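Local coordinates for toxin secretion ATP-binding protein (Vibrio parahaemolyticus RIMD 2210633, PDB 3B79), which probably drives ATP-dependent export across the cell membrane as an ABC-type transporter, this chain being its N-terminal peptidase C39-like domain, at residues L9-Y14 / G79-L84; A55-A60 / T118-L123; V75-D80 / L114-G119. One frame throughout, in Å; residues are numbered along the deposited sequence.

Interaction 1. Residues L9-Y14 / G79-L84; sequences LNSLIY and GDSCVL
Val83 presents its two methyl groups to helix 7-18, and these supply most of the apolar contact. CG1, placed anti to the backbone N (chi1 -177°), meets the Tyr14 ring, with Val83 CG1 3.9 Å from Tyr14 CD2. The two side chains cross at about a right angle. Val83 CG2 wedges between Ser11 and the base of the Tyr14 ring, touching both, and lies 3.8 Å from Ser11 CB and 3.6 Å from the backbone Ser11 O. A branched valine suits this place because one residue touches both Ser11 and Tyr14, a turn apart on one side of the helix. Ser11 suits the helix side because it is small, and the CA atoms of Ser11 and Val83 lie 5.4 Å apart.

The segment axes run nearly parallel, 18° apart, with 7.4 Å between them. A helix laid on the face of an antiparallel sheet in this way is consistent with the papain-like architecture of clan CA, to which the C39 peptidases belong. Tyr14 and Val83 also both touch Thr97 on the next strand, 93-97, while Cys82 points away from the helix to meet Leu74, Leu76 and Val96.

The polar contacts are few and buried. With its OG beside the backbone N (chi1 -61°), Ser11 OG hydrogen-bonds back to Pro7 O in its own helix, which satisfies a hydroxyl facing the sheet. Ser81 comes up from the strand, pointing toward the helix, and places Ser81 OG 3.2 Å from Ser11 OG.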
ATOM      1  N   LEU A   9      -6.054   3.609   2.484  1.00 11.79           N
ATOM      2  CA  LEU A   9      -7.158   2.669   2.612  1.00 11.32           C
ATOM      3  C   LEU A   9      -7.293   1.855   1.318  1.00 11.28           C
ATOM      4  O   LEU A   9      -7.487   0.627   1.368  1.00 11.86           O
ATOM      5  CB  LEU A   9      -8.473   3.416   2.940  1.00 12.80           C
ATOM      6  CG  LEU A   9      -9.698   2.497   3.166  1.00 14.25           C
ATOM      7  CD1 LEU A   9      -9.461   1.449   4.244  1.00 16.00           C
ATOM      8  CD2 LEU A   9     -10.920   3.381   3.543  1.00 16.04           C
ATOM      9  N   ASN A  10      -7.171   2.510   0.155  1.00 10.75           N
ATOM     10  CA  ASN A  10      -7.233   1.760  -1.097  1.00 10.71           C
ATOM     11  C   ASN A  10      -6.137   0.691  -1.126  1.00  9.62           C
ATOM     12  O   ASN A  10      -6.365  -0.469  -1.520  1.00 10.71           O
ATOM     13  CB  ASN A  10      -7.076   2.719  -2.295  1.00 11.44           C
ATOM     14  CG  ASN A  10      -7.361   2.038  -3.627  1.00 11.91           C
ATOM     15  OD1 ASN A  10      -6.423   1.603  -4.377  1.00 14.79           O
ATOM     16  ND2 ASN A  10      -8.623   1.857  -3.901  1.00 12.86           N
ATOM     17  N   SER A  11      -4.926   1.089  -0.735  1.00  9.89           N
ATOM     18  CA  SER A  11      -3.810   0.142  -0.768  1.00 10.23           C
ATOM     19  C   SER A  11      -4.058  -1.033   0.199  1.00  9.85           C
ATOM     20  O   SER A  11      -3.796  -2.192  -0.126  1.00 10.30           O
ATOM     21  CB  SER A  11      -2.496   0.860  -0.394  1.00 10.54           C
ATOM     22  OG  SER A  11      -2.213   1.890  -1.327  1.00 10.51           O
ATOM     23  N   LEU A  12      -4.574  -0.729   1.400  1.00 10.23           N
ATOM     24  CA  LEU A  12      -4.817  -1.783   2.384  1.00 11.16           C
ATOM     25  C   LEU A  12      -5.924  -2.726   1.919  1.00 11.32           C
ATOM     26  O   LEU A  12      -5.822  -3.941   2.121  1.00 11.35           O
ATOM     27  CB  LEU A  12      -5.228  -1.131   3.715  1.00 11.84           C
ATOM     28  CG  LEU A  12      -5.551  -2.114   4.831  1.00 14.38           C
ATOM     29  CD1 LEU A  12      -4.346  -2.995   5.184  1.00 15.54           C
ATOM     30  CD2 LEU A  12      -6.075  -1.354   6.077  1.00 14.52           C
ATOM     31  N   ILE A  13      -6.969  -2.179   1.307  0.60 10.82           N
ATOM     32  CA  ILE A  13      -8.073  -3.020   0.796  0.60 10.74           C
ATOM     33  C   ILE A  13      -7.541  -3.938  -0.262  0.60 11.09           C
ATOM     34  O   ILE A  13      -7.885  -5.139  -0.263  0.60  9.59           O
ATOM     35  CB  ILE A  13      -9.210  -2.140   0.258  0.60 10.91           C
ATOM     36  CG1 ILE A  13     -10.000  -1.561   1.450  0.60 11.18           C
ATOM     37  CG2 ILE A  13     -10.158  -2.938  -0.715  0.60 12.26           C
ATOM     38  CD1 ILE A  13     -10.881  -2.504   2.174  0.60 17.97           C
ATOM     39  N   TYR A  14      -6.702  -3.429  -1.158  1.00 11.08           N
ATOM     40  CA  TYR A  14      -6.121  -4.299  -2.199  1.00 10.84           C
ATOM     41  C   TYR A  14      -5.368  -5.455  -1.526  1.00 10.19           C
ATOM     42  O   TYR A  14      -5.567  -6.626  -1.890  1.00 10.93           O
ATOM     43  CB  TYR A  14      -5.164  -3.530  -3.145  1.00 11.03           C
ATOM     44  CG  TYR A  14      -4.527  -4.487  -4.116  1.00 10.97           C
ATOM     45  CD1 TYR A  14      -5.147  -4.784  -5.323  1.00 12.59           C
ATOM     46  CD2 TYR A  14      -3.360  -5.172  -3.773  1.00 11.25           C
ATOM     47  CE1 TYR A  14      -4.583  -5.724  -6.170  1.00 12.91           C
ATOM     48  CE2 TYR A  14      -2.819  -6.134  -4.612  1.00 12.08           C
ATOM     49  CZ  TYR A  14      -3.447  -6.418  -5.819  1.00 12.58           C
ATOM     50  OH  TYR A  14      -2.857  -7.400  -6.642  1.00 15.84           O
ATOM     51  N   GLY A  79       1.492  12.711   0.879  1.00 18.07           N
ATOM     52  CA  GLY A  79       0.412  11.973   1.549  1.00 18.13           C
ATOM     53  C   GLY A  79      -0.211  10.901   0.672  1.00 17.73           C
ATOM     54  O   GLY A  79      -1.304  10.446   0.959  1.00 19.87           O
ATOM     55  N   ASP A  80       0.464  10.504  -0.402  0.50 16.54           N
ATOM     56  CA  ASP A  80      -0.068   9.491  -1.300  0.50 14.68           C
ATOM     57  C   ASP A  80       0.547   8.131  -0.957  0.50 13.49           C
ATOM     58  O   ASP A  80       1.509   8.037  -0.168  0.50 13.60           O
ATOM     59  CB  ASP A  80       0.210   9.885  -2.754  0.50 15.33           C
ATOM     60  CG  ASP A  80      -0.560   9.054  -3.760  0.50 15.23           C
ATOM     61  OD1 ASP A  80      -1.656   8.463  -3.479  0.50 13.34           O
ATOM     62  OD2 ASP A  80      -0.060   9.036  -4.923  0.50 20.59           O
ATOM     63  N   SER A  81       0.005   7.081  -1.561  1.00 12.38           N
ATOM     64  CA  SER A  81       0.499   5.712  -1.328  1.00 12.66           C
ATOM     65  C   SER A  81       0.094   4.867  -2.513  1.00 12.35           C
ATOM     66  O   SER A  81      -0.856   5.199  -3.245  1.00 13.24           O
ATOM     67  CB  SER A  81      -0.097   5.103  -0.059  1.00 15.06           C
ATOM     68  OG  SER A  81      -1.473   4.808  -0.255  1.00 20.06           O
ATOM     69  N   CYS A  82       0.775   3.752  -2.653  1.00 10.62           N
ATOM     70  CA  CYS A  82       0.344   2.756  -3.623  1.00 10.66           C
ATOM     71  C   CYS A  82       0.752   1.371  -3.154  1.00 10.10           C
ATOM     72  O   CYS A  82       1.532   1.224  -2.204  1.00 11.57           O
ATOM     73  CB  CYS A  82       0.883   3.011  -5.043  1.00 12.15           C
ATOM     74  SG  CYS A  82       2.687   2.825  -5.205  1.00 12.90           S
ATOM     75  N   VAL A  83       0.191   0.353  -3.798  1.00  9.38           N
ATOM     76  CA  VAL A  83       0.691  -0.993  -3.610  1.00  8.79           C
ATOM     77  C   VAL A  83       1.837  -1.196  -4.602  1.00  9.90           C
ATOM     78  O   VAL A  83       1.709  -0.826  -5.778  1.00 10.60           O
ATOM     79  CB  VAL A  83      -0.389  -2.062  -3.886  1.00  9.53           C
ATOM     80  CG1 VAL A  83       0.119  -3.465  -3.623  1.00 11.07           C
ATOM     81  CG2 VAL A  83      -1.610  -1.770  -3.002  1.00 11.71           C
ATOM     82  N   LEU A  84       2.929  -1.818  -4.150  1.00  8.91           N
ATOM     83  CA  LEU A  84       3.961  -2.314  -5.048  1.00  8.82           C
ATOM     84  C   LEU A  84       3.705  -3.803  -5.222  1.00  9.50           C
ATOM     85  O   LEU A  84       3.804  -4.593  -4.260  1.00  9.24           O
ATOM     86  CB  LEU A  84       5.370  -2.111  -4.437  1.00  9.50           C
ATOM     87  CG  LEU A  84       6.497  -2.620  -5.337  1.00 10.10           C
ATOM     88  CD1 LEU A  84       6.514  -1.918  -6.719  1.00 11.42           C
ATOM     89  CD2 LEU A  84       7.880  -2.404  -4.628  1.00 10.95           C
TER

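Interaction 2. Residues A55-A60 / T118-L123; sequences AKENRA and TGRYFL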
ATOM      1  N   ALA A  55       0.617  -5.051   9.673  1.00 12.00           N
ATOM      2  CA  ALA A  55       1.360  -4.117   8.839  1.00 11.90           C
ATOM      3  C   ALA A  55       2.386  -3.401   9.687  1.00 12.42           C
ATOM      4  O   ALA A  55       2.065  -2.880  10.765  1.00 14.54           O
ATOM      5  CB  ALA A  55       0.421  -3.092   8.190  1.00 12.36           C
ATOM      6  N   LYS A  56       3.599  -3.312   9.175  1.00 11.65           N
ATOM      7  CA  LYS A  56       4.692  -2.697   9.936  1.00 13.57           C
ATOM      8  C   LYS A  56       5.496  -1.767   9.024  1.00 11.38           C
ATOM      9  O   LYS A  56       5.911  -2.181   7.928  1.00 11.04           O
ATOM     10  CB  LYS A  56       5.655  -3.769  10.470  1.00 14.84           C
ATOM     11  CG  LYS A  56       6.841  -3.153  11.269  1.00 19.62           C
ATOM     12  CD  LYS A  56       7.740  -4.217  11.906  1.00 21.94           C
ATOM     13  CE  LYS A  56       9.227  -3.752  11.922  1.00 29.71           C
ATOM     14  NZ  LYS A  56       9.655  -3.097  13.215  1.00 34.44           N
ATOM     15  N   GLU A  57       5.731  -0.523   9.459  1.00 10.57           N
ATOM     16  CA  GLU A  57       6.445   0.451   8.633  1.00 10.31           C
ATOM     17  C   GLU A  57       7.942   0.246   8.772  1.00 10.05           C
ATOM     18  O   GLU A  57       8.469   0.037   9.873  1.00 12.44           O
ATOM     19  CB  GLU A  57       6.077   1.883   9.060  1.00 11.47           C
ATOM     20  CG  GLU A  57       6.490   2.901   8.036  1.00 12.54           C
ATOM     21  CD  GLU A  57       6.011   4.286   8.389  1.00 14.66           C
ATOM     22  OE1 GLU A  57       5.520   4.478   9.529  1.00 17.94           O
ATOM     23  OE2 GLU A  57       6.112   5.153   7.509  1.00 18.77           O
ATOM     24  N   ASN A  58       8.623   0.317   7.636  1.00 10.18           N
ATOM     25  CA  ASN A  58      10.083   0.182   7.561  1.00 10.71           C
ATOM     26  C   ASN A  58      10.680   1.198   6.624  1.00  9.70           C
ATOM     27  O   ASN A  58       9.969   1.707   5.771  1.00 11.95           O
ATOM     28  CB  ASN A  58      10.504  -1.218   7.060  1.00 13.03           C
ATOM     29  CG  ASN A  58      10.168  -2.348   7.986  1.00 16.43           C
ATOM     30  OD1 ASN A  58       9.679  -3.402   7.539  1.00 25.58           O
ATOM     31  ND2 ASN A  58      10.497  -2.228   9.214  1.00 18.27           N
ATOM     32  N   ARG A  59      11.980   1.448   6.695  1.00 11.93           N
ATOM     33  CA  ARG A  59      12.676   2.249   5.702  1.00 11.80           C
ATOM     34  C   ARG A  59      13.513   1.356   4.829  1.00 12.07           C
ATOM     35  O   ARG A  59      14.239   0.476   5.332  1.00 14.70           O
ATOM     36  CB  ARG A  59      13.606   3.239   6.376  1.00 11.53           C
ATOM     37  CG  ARG A  59      12.828   4.415   6.978  1.00 12.70           C
ATOM     38  CD  ARG A  59      13.795   5.581   7.334  1.00 14.32           C
ATOM     39  NE  ARG A  59      13.083   6.851   7.680  1.00 16.08           N
ATOM     40  CZ  ARG A  59      12.643   7.144   8.898  1.00 14.35           C
ATOM     41  NH1 ARG A  59      12.884   6.310   9.913  1.00 15.28           N
ATOM     42  NH2 ARG A  59      12.044   8.311   9.119  1.00 16.77           N
ATOM     43  N   ALA A  60      13.443   1.569   3.516  1.00 11.48           N
ATOM     44  CA  ALA A  60      14.371   0.905   2.571  1.00 11.30           C
ATOM     45  C   ALA A  60      14.360   1.676   1.274  1.00 11.43           C
ATOM     46  O   ALA A  60      13.304   2.221   0.872  1.00 12.38           O
ATOM     47  CB  ALA A  60      13.920  -0.532   2.256  1.00 11.61           C
ATOM     48  N   THR A 118       9.037   7.777  -0.900  1.00 12.01           N
ATOM     49  CA  THR A 118       9.641   8.503   0.222  1.00 13.09           C
ATOM     50  C   THR A 118      10.776   7.764   0.896  1.00 12.84           C
ATOM     51  O   THR A 118      11.486   8.367   1.713  1.00 15.10           O
ATOM     52  CB  THR A 118       8.598   8.733   1.331  1.00 13.71           C
ATOM     53  OG1 THR A 118       8.153   7.458   1.840  1.00 13.34           O
ATOM     54  CG2 THR A 118       7.437   9.589   0.842  1.00 16.03           C
ATOM     55  N   GLY A 119      10.935   6.462   0.647  1.00 11.42           N
ATOM     56  CA  GLY A 119      11.881   5.666   1.423  1.00 11.29           C
ATOM     57  C   GLY A 119      11.235   4.864   2.534  1.00 10.02           C
ATOM     58  O   GLY A 119      11.926   4.123   3.241  1.00 11.02           O
ATOM     59  N   ARG A 120       9.926   5.045   2.743  1.00 10.12           N
ATOM     60  CA  ARG A 120       9.192   4.332   3.794  1.00 10.05           C
ATOM     61  C   ARG A 120       8.131   3.438   3.163  1.00  9.68           C
ATOM     62  O   ARG A 120       7.434   3.860   2.220  1.00 10.13           O
ATOM     63  CB  ARG A 120       8.520   5.331   4.733  1.00 10.69           C
ATOM     64  CG  ARG A 120       9.528   6.213   5.465  1.00 12.12           C
ATOM     65  CD  ARG A 120       8.854   7.233   6.403  1.00 14.40           C
ATOM     66  NE  ARG A 120       7.967   8.210   5.759  1.00 17.09           N
ATOM     67  CZ  ARG A 120       8.281   9.281   5.034  1.00 22.04           C
ATOM     68  NH1 ARG A 120       9.561   9.620   4.749  1.00 23.62           N
ATOM     69  NH2 ARG A 120       7.246  10.028   4.601  1.00 21.68           N
ATOM     70  N   TYR A 121       7.984   2.218   3.677  1.00  9.33           N
ATOM     71  CA  TYR A 121       6.961   1.299   3.155  1.00 10.05           C
ATOM     72  C   TYR A 121       6.414   0.463   4.304  1.00  9.08           C
ATOM     73  O   TYR A 121       7.014   0.430   5.383  1.00 10.40           O
ATOM     74  CB  TYR A 121       7.570   0.386   2.047  1.00 10.52           C
ATOM     75  CG  TYR A 121       8.486  -0.679   2.627  1.00  9.99           C
ATOM     76  CD1 TYR A 121       8.006  -1.963   2.850  1.00 10.89           C
ATOM     77  CD2 TYR A 121       9.835  -0.388   2.950  1.00 11.44           C
ATOM     78  CE1 TYR A 121       8.846  -2.916   3.444  1.00 12.41           C
ATOM     79  CE2 TYR A 121      10.655  -1.344   3.525  1.00 12.61           C
ATOM     80  CZ  TYR A 121      10.144  -2.579   3.753  1.00 12.31           C
ATOM     81  OH  TYR A 121      10.955  -3.524   4.348  1.00 15.74           O
ATOM     82  N   PHE A 122       5.281  -0.207   4.071  1.00  8.65           N
ATOM     83  CA  PHE A 122       4.735  -1.185   5.015  1.00  9.48           C
ATOM     84  C   PHE A 122       4.877  -2.568   4.473  1.00  9.14           C
ATOM     85  O   PHE A 122       4.461  -2.873   3.330  1.00  9.73           O
ATOM     86  CB  PHE A 122       3.265  -0.934   5.336  1.00  9.98           C
ATOM     87  CG  PHE A 122       3.062   0.300   6.166  1.00  9.88           C
ATOM     88  CD1 PHE A 122       2.855   0.163   7.544  1.00 10.24           C
ATOM     89  CD2 PHE A 122       3.029   1.583   5.602  1.00 12.39           C
ATOM     90  CE1 PHE A 122       2.666   1.281   8.335  1.00 11.43           C
ATOM     91  CE2 PHE A 122       2.824   2.706   6.429  1.00 12.69           C
ATOM     92  CZ  PHE A 122       2.658   2.528   7.780  1.00 12.10           C
ATOM     93  N   LEU A 123       5.449  -3.426   5.322  0.50  9.20           N
ATOM     94  CA  LEU A 123       5.440  -4.878   5.153  0.50 10.14           C
ATOM     95  C   LEU A 123       4.122  -5.421   5.672  0.50 10.59           C
ATOM     96  O   LEU A 123       3.810  -5.199   6.849  0.50 11.19           O
ATOM     97  CB  LEU A 123       6.558  -5.491   6.018  0.50 11.18           C
ATOM     98  CG  LEU A 123       6.483  -7.017   6.206  0.50 12.76           C
ATOM     99  CD1 LEU A 123       6.727  -7.773   4.893  0.50 12.43           C
ATOM    100  CD2 LEU A 123       7.451  -7.525   7.264  0.50 14.03           C
TER
HETATM  101  O   HOH W   1       5.557   7.641   6.940  1.00 27.39           O
HETATM  102  O   HOH W   2      12.370   8.466   5.433  1.00 25.33           O
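Phe122 and Glu57 face each other as a non-hydrogen-bonded pair of the antiparallel strands 53-59 and 120-126, at the margin of the domain's sheet, where 53-59 is one of its two edge strands. Glu57 CB sits over one face of the phenyl ring in a CH-pi contact, 3.9 Å from the centroid of the Phe122 ring, and the carboxylate plane lies just 15° from that of the ring. With CG anti to the backbone N (chi1 -165°) and the chain extended beyond it, the Glu57 methylenes pass across the ring and the acid reaches the surface. Phe122 itself is buried, touching Leu44 and Pro45 of helix 44-51.

Arg120 lies alongside Glu57, pointing the same way. Their direct salt bridge is long, Glu57 OE2 to Arg120 NE 4.0 Å; a water closes the gap, donating to Glu57 OE2 and accepting from Arg120 NE. Arg59 runs beside Arg120 in turn, a second water accepting from both guanidinium groups, which may ease their like charges.

On the other face, Tyr121 leans over the neighbouring strand. Its CG takes the crowded position between backbone N and carbonyl carbon (chi1 74°), which brings Tyr121 CE2 to 3.5 Å from Asn58 CB and 3.6 Å from Ala60 CB; a small alanine lets the ring come close.

Beneath these side chains, Asn58 and Tyr121 exchange two straight backbone hydrogen bonds. Where the chain turns at Gly119, whose backbone angles favour glycine, Thr118 OG1 accepts from Arg120 N at 3.1 Å, forming an ST turn.

Interaction 3. Residues V75-D80 / L114-G119; sequences VLKGGD and LEQYTG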
ATOM      1  N   VAL A  75       4.801   4.355   0.883  1.00 10.53           N
ATOM      2  CA  VAL A  75       4.422   5.730   1.197  1.00 11.17           C
ATOM      3  C   VAL A  75       5.070   6.642   0.177  1.00 10.91           C
ATOM      4  O   VAL A  75       6.288   6.617  -0.054  1.00 11.54           O
ATOM      5  CB  VAL A  75       4.919   6.089   2.611  1.00 12.05           C
ATOM      6  CG1 VAL A  75       4.590   7.546   2.917  1.00 13.36           C
ATOM      7  CG2 VAL A  75       4.303   5.150   3.665  1.00 12.86           C
ATOM      8  N   LEU A  76       4.232   7.450  -0.477  1.00 10.97           N
ATOM      9  CA  LEU A  76       4.673   8.321  -1.588  1.00 12.30           C
ATOM     10  C   LEU A  76       4.582   9.788  -1.108  1.00 13.81           C
ATOM     11  O   LEU A  76       3.916  10.100  -0.128  1.00 15.25           O
ATOM     12  CB  LEU A  76       3.771   8.125  -2.813  1.00 12.32           C
ATOM     13  CG  LEU A  76       3.727   6.676  -3.335  1.00 11.49           C
ATOM     14  CD1 LEU A  76       2.747   6.623  -4.505  1.00 13.86           C
ATOM     15  CD2 LEU A  76       5.089   6.153  -3.759  1.00 12.49           C
ATOM     16  N   LYS A  77       5.275  10.659  -1.818  1.00 14.11           N
ATOM     17  CA  LYS A  77       5.297  12.091  -1.470  1.00 16.05           C
ATOM     18  C   LYS A  77       3.887  12.666  -1.483  1.00 17.80           C
ATOM     19  O   LYS A  77       3.024  12.228  -2.236  1.00 18.16           O
ATOM     20  CB  LYS A  77       6.165  12.851  -2.479  1.00 17.44           C
ATOM     21  CG  LYS A  77       7.648  12.540  -2.377  1.00 18.54           C
ATOM     22  CD  LYS A  77       8.398  13.262  -3.499  1.00 20.54           C
ATOM     23  CE  LYS A  77       9.896  12.955  -3.378  1.00 23.92           C
ATOM     24  NZ  LYS A  77      10.640  13.496  -4.582  1.00 25.61           N
ATOM     25  N   GLY A  78       3.675  13.659  -0.623  1.00 19.16           N
ATOM     26  CA  GLY A  78       2.418  14.400  -0.638  1.00 20.21           C
ATOM     27  C   GLY A  78       1.231  13.677  -0.012  1.00 19.20           C
ATOM     28  O   GLY A  78       0.082  13.947  -0.414  1.00 22.89           O
ATOM     29  N   GLY A  79       1.492  12.711   0.879  1.00 18.07           N
ATOM     30  CA  GLY A  79       0.412  11.973   1.549  1.00 18.13           C
ATOM     31  C   GLY A  79      -0.211  10.901   0.672  1.00 17.73           C
ATOM     32  O   GLY A  79      -1.304  10.446   0.959  1.00 19.87           O
ATOM     33  N   ASP A  80       0.464  10.504  -0.402  0.50 16.54           N
ATOM     34  CA  ASP A  80      -0.068   9.491  -1.300  0.50 14.68           C
ATOM     35  C   ASP A  80       0.547   8.131  -0.957  0.50 13.49           C
ATOM     36  O   ASP A  80       1.509   8.037  -0.168  0.50 13.60           O
ATOM     37  CB  ASP A  80       0.210   9.885  -2.754  0.50 15.33           C
ATOM     38  CG  ASP A  80      -0.560   9.054  -3.760  0.50 15.23           C
ATOM     39  OD1 ASP A  80      -1.656   8.463  -3.479  0.50 13.34           O
ATOM     40  OD2 ASP A  80      -0.060   9.036  -4.923  0.50 20.59           O
ATOM     41  N   LEU A 114      10.456   5.834  -8.493  1.00 12.41           N
ATOM     42  CA  LEU A 114      11.621   6.303  -7.695  1.00 13.68           C
ATOM     43  C   LEU A 114      11.441   7.760  -7.312  1.00 13.60           C
ATOM     44  O   LEU A 114      11.757   8.151  -6.192  1.00 14.82           O
ATOM     45  CB  LEU A 114      12.905   6.137  -8.501  1.00 13.60           C
ATOM     46  CG  LEU A 114      13.476   4.707  -8.563  1.00 15.83           C
ATOM     47  CD1 LEU A 114      14.564   4.584  -9.668  1.00 17.71           C
ATOM     48  CD2 LEU A 114      14.063   4.271  -7.223  1.00 16.38           C
ATOM     49  N   GLU A 115      10.948   8.592  -8.228  0.50 13.22           N
ATOM     50  CA  GLU A 115      10.792  10.029  -7.924  0.50 13.14           C
ATOM     51  C   GLU A 115       9.726  10.341  -6.899  0.50 13.16           C
ATOM     52  O   GLU A 115       9.768  11.405  -6.274  0.50 13.23           O
ATOM     53  CB  GLU A 115      10.542  10.866  -9.204  0.50 13.58           C
ATOM     54  CG  GLU A 115      10.178  12.374  -8.993  0.50 15.61           C
ATOM     55  CD  GLU A 115      11.297  13.270  -8.427  0.50 20.91           C
ATOM     56  OE1 GLU A 115      12.496  12.945  -8.563  0.50 22.92           O
ATOM     57  OE2 GLU A 115      10.938  14.324  -7.858  0.50 19.80           O
ATOM     58  N   GLN A 116       8.713   9.485  -6.772  1.00 12.72           N
ATOM     59  CA  GLN A 116       7.664   9.750  -5.782  1.00 12.66           C
ATOM     60  C   GLN A 116       7.836   9.002  -4.461  1.00 11.46           C
ATOM     61  O   GLN A 116       7.113   9.287  -3.492  1.00 12.45           O
ATOM     62  CB  GLN A 116       6.248   9.489  -6.324  1.00 13.63           C
ATOM     63  CG  GLN A 116       5.941  10.304  -7.570  1.00 15.23           C
ATOM     64  CD  GLN A 116       6.093  11.794  -7.354  1.00 17.28           C
ATOM     65  OE1 GLN A 116       5.751  12.323  -6.287  1.00 18.83           O
ATOM     66  NE2 GLN A 116       6.669  12.478  -8.357  1.00 18.69           N
ATOM     67  N   TYR A 117       8.688   7.985  -4.428  1.00 11.21           N
ATOM     68  CA  TYR A 117       8.785   7.136  -3.247  1.00 11.25           C
ATOM     69  C   TYR A 117       9.555   7.846  -2.132  1.00 12.59           C
ATOM     70  O   TYR A 117      10.599   8.450  -2.395  1.00 14.83           O
ATOM     71  CB  TYR A 117       9.496   5.837  -3.663  1.00 11.51           C
ATOM     72  CG  TYR A 117       9.783   4.904  -2.502  1.00 10.71           C
ATOM     73  CD1 TYR A 117       8.749   4.457  -1.686  1.00 10.69           C
ATOM     74  CD2 TYR A 117      11.080   4.481  -2.234  1.00 11.26           C
ATOM     75  CE1 TYR A 117       9.024   3.606  -0.621  1.00 10.04           C
ATOM     76  CE2 TYR A 117      11.330   3.614  -1.192  1.00  9.90           C
ATOM     77  CZ  TYR A 117      10.305   3.176  -0.419  1.00  9.69           C
ATOM     78  OH  TYR A 117      10.564   2.328   0.654  1.00 10.50           O
ATOM     79  N   THR A 118       9.037   7.777  -0.900  1.00 12.01           N
ATOM     80  CA  THR A 118       9.641   8.503   0.222  1.00 13.09           C
ATOM     81  C   THR A 118      10.776   7.764   0.896  1.00 12.84           C
ATOM     82  O   THR A 118      11.486   8.367   1.713  1.00 15.10           O
ATOM     83  CB  THR A 118       8.598   8.733   1.331  1.00 13.71           C
ATOM     84  OG1 THR A 118       8.153   7.458   1.840  1.00 13.34           O
ATOM     85  CG2 THR A 118       7.437   9.589   0.842  1.00 16.03           C
ATOM     86  N   GLY A 119      10.935   6.462   0.647  1.00 11.42           N
ATOM     87  CA  GLY A 119      11.881   5.666   1.423  1.00 11.29           C
ATOM     88  C   GLY A 119      11.235   4.864   2.534  1.00 10.02           C
ATOM     89  O   GLY A 119      11.926   4.123   3.241  1.00 11.02           O
TER
HETATM   90  O   HOH W   3       3.556  11.103  -4.843  1.00 22.51           O
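The carbonyl oxygen of Val75 is gripped twice by Thr118: the backbone Thr118 N donates to Val75 O from within the carbonyl plane at 3.1 Å, and the hydroxyl Thr118 OG1 donates to Val75 O at 2.8 Å from well above that plane. Here the short strand 117-118 pairs antiparallel with the end of strand 72-76, just before the tight turn that makes a beta-hairpin with strand 80-88. Gly78 and Gly79 suit that turn, both taking positive phi, which glycine adopts far more readily than other residues.

Leu76 and Tyr117 form a non-hydrogen-bonded pair whose side chains diverge. The Tyr117 ring swings away to hydrogen-bond through its hydroxyl to Ala60 O, and its face packs over Gly119 N. On the far side of the pair, Lys77 N donates to Gln116 O at 2.8 Å, approaching close to the line of the carbonyl.

Lys77 then reaches along the surface to the end of helix 110-116. Fully extended beyond CG, its chain lays CG against Gln116 O and delivers NZ to a backbone carbonyl, Lys77 NZ to Glu115 O measuring 2.8 Å. A long cationic side chain suits this carbonyl-rich helix end. The salt bridge from Lys77 NZ to Glu115 OE2 is longer, 3.4 Å, and Glu115 is modelled in two conformations. Gln116, bent at chi2 (-57°), crosses Lys77 at about a right angle, and one water donates to both Lys77 O and Gln116 OE1, 2.9 Å from each.

All three contacts reach the same antiparallel sheet, at different depths. Interaction 1 lies about 3 Å from the centre of the chain to its own centre and is wholly buried; it sets a helix on the sheet face with methyl, ring and serine contacts and no clear hydrogen bond across. Interactions 2 and 3, centred farther out at about 10 and 11 Å, join strands through backbone hydrogen bonds, with charged side chains and waters toward solvent; interaction 3 also ties in the end of helix 110-116 through Lys77. They share Thr118 and Gly119, and Val75 N pairs with Arg120 O between them. Interactions 1 and 3 share residues Gly79 and Asp80, and Leu76 CD1 packs on Cys82 SG.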